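Local coordinates for Cys-Gly metallodipeptidase DUG1 (Saccharomyces cerevisiae, PDB 4G1P), which hydrolyses Cys-Gly as a metal-dependent dipeptidase and serves as the catalytic component of the complex that degrades glutathione, at residues S34-R39 against S74-S79. Sequence-based numbering, arbitrary orientation.
Sequences SDESLR and STPNLS
E36 and L78 mark the nearest approach of the two backbones, their CA atoms 8.0 Å apart, where the 3-10 turn 36-38 leading into helix 39-55 faces the irregular loop 74-79. L78 touches the side chains of both E36 and R39. Its CD2 methyl lies over the centre of one face of the R39 guanidinium, 3.7 Å from R39 CZ, while L78 CG rests 3.8 Å from R39 CG. The arginine leaves the helix start with CG anti to its own N (chi1 178°) and then bends at chi2 and chi3, a curl that lays the guanidinium over the leucine methyl. From the edge of the same group R39 NH1 gives a hydrogen bond of 2.9 Å to S79 O, close to the guanidinium plane but bent, at 144° about the hydrogen. NH2 bonds to the carbonyl of S33 and, weakly, to Q69 OE1, so together with S79 O a backbone oxygen from each loop holds the buried group. Trading R39 for a methionine would probably leave S79 O and the S33 carbonyl without these donors and let the two loops shift against each other. The same CD2 methyl of L78 also meets E36, whose CG packs 3.8 Å from it, and the extended chain carries the carboxylate to the ring of P76, with E36 OE1 3.9 Å from P76 CD. Q331 of the second subunit packs on both E36 and S74. Within 74-79, T75 OG1 accepts from the N of L78, an ST motif, around P76 at the centre of an inverse gamma turn. This is a surface contact of the M20 fold, in which one arginine, hydrogen-bonded to carbonyls of both loops, ties the start of helix 39-55 to the connection between antiparallel strands 61-64 and 83-88.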
# COMPACT_ATOMS: atom_id res chain seq x y z
N SER A 34 3.77 15.99 2.93
CA SER A 34 4.11 14.86 2.09
C SER A 34 3.06 14.67 1.02
O SER A 34 3.24 13.85 0.13
CB SER A 34 4.18 13.59 2.93
OG SER A 34 2.90 13.28 3.48
N ASP A 35 1.97 15.42 1.12
CA ASP A 35 0.83 15.27 0.22
C ASP A 35 0.70 16.46 -0.73
O ASP A 35 0.30 17.55 -0.32
CB ASP A 35 -0.46 15.13 1.04
CG ASP A 35 -1.67 14.73 0.18
OD1 ASP A 35 -1.80 15.21 -0.96
OD2 ASP A 35 -2.50 13.93 0.66
N GLU A 36 1.00 16.23 -2.00
CA GLU A 36 1.02 17.32 -2.98
C GLU A 36 -0.32 18.04 -3.10
O GLU A 36 -0.36 19.26 -3.23
CB GLU A 36 1.45 16.81 -4.35
CG GLU A 36 2.91 16.44 -4.45
CD GLU A 36 3.26 15.89 -5.81
OE1 GLU A 36 2.40 15.99 -6.73
OE2 GLU A 36 4.39 15.36 -5.97
N SER A 37 -1.40 17.27 -3.04
CA SER A 37 -2.75 17.82 -3.13
C SER A 37 -3.09 18.75 -1.96
O SER A 37 -4.04 19.51 -2.03
CB SER A 37 -3.78 16.69 -3.18
OG SER A 37 -4.09 16.24 -1.88
N LEU A 38 -2.30 18.68 -0.89
CA LEU A 38 -2.56 19.51 0.29
C LEU A 38 -1.52 20.60 0.46
O LEU A 38 -1.51 21.29 1.48
CB LEU A 38 -2.59 18.64 1.55
CG LEU A 38 -3.68 17.57 1.63
CD1 LEU A 38 -3.52 16.78 2.91
CD2 LEU A 38 -5.06 18.20 1.55
N ARG A 39 -0.63 20.74 -0.52
CA ARG A 39 0.43 21.73 -0.42
C ARG A 39 -0.16 23.11 -0.12
O ARG A 39 0.37 23.85 0.70
CB ARG A 39 1.29 21.76 -1.70
CG ARG A 39 2.41 22.80 -1.72
CD ARG A 39 3.40 22.65 -0.57
NE ARG A 39 3.81 21.27 -0.38
CZ ARG A 39 4.98 20.76 -0.78
NH1 ARG A 39 5.88 21.53 -1.36
NH2 ARG A 39 5.25 19.48 -0.58
N SER A 74 9.98 13.50 -7.47
CA SER A 74 8.73 13.79 -8.17
C SER A 74 8.14 15.11 -7.70
O SER A 74 7.65 15.22 -6.58
CB SER A 74 7.72 12.66 -7.94
OG SER A 74 6.40 13.09 -8.21
N THR A 75 8.18 16.11 -8.58
CA THR A 75 7.62 17.42 -8.26
C THR A 75 7.26 18.18 -9.53
O THR A 75 8.09 18.35 -10.42
CB THR A 75 8.59 18.27 -7.43
OG1 THR A 75 8.01 19.55 -7.17
CG2 THR A 75 9.90 18.46 -8.18
N PRO A 76 6.01 18.62 -9.60
CA PRO A 76 5.53 19.41 -10.74
C PRO A 76 5.86 20.88 -10.54
O PRO A 76 4.99 21.73 -10.68
CB PRO A 76 4.02 19.21 -10.69
CG PRO A 76 3.74 18.99 -9.24
CD PRO A 76 4.91 18.21 -8.72
N ASN A 77 7.11 21.17 -10.21
CA ASN A 77 7.51 22.52 -9.86
C ASN A 77 6.68 23.14 -8.73
O ASN A 77 6.37 24.33 -8.74
CB ASN A 77 7.57 23.42 -11.09
CG ASN A 77 8.85 23.24 -11.87
OD1 ASN A 77 9.85 22.75 -11.33
ND2 ASN A 77 8.84 23.63 -13.14
N LEU A 78 6.32 22.30 -7.78
CA LEU A 78 5.65 22.72 -6.57
C LEU A 78 6.63 23.55 -5.73
O LEU A 78 7.76 23.12 -5.49
CB LEU A 78 5.25 21.47 -5.81
CG LEU A 78 4.06 21.48 -4.86
CD1 LEU A 78 2.78 21.80 -5.61
CD2 LEU A 78 3.97 20.11 -4.25
N SER A 79 6.22 24.74 -5.28
CA SER A 79 7.07 25.51 -4.37
C SER A 79 7.11 24.82 -3.01
O SER A 79 6.18 24.13 -2.63
CB SER A 79 6.55 26.94 -4.19
OG SER A 79 6.41 27.62 -5.43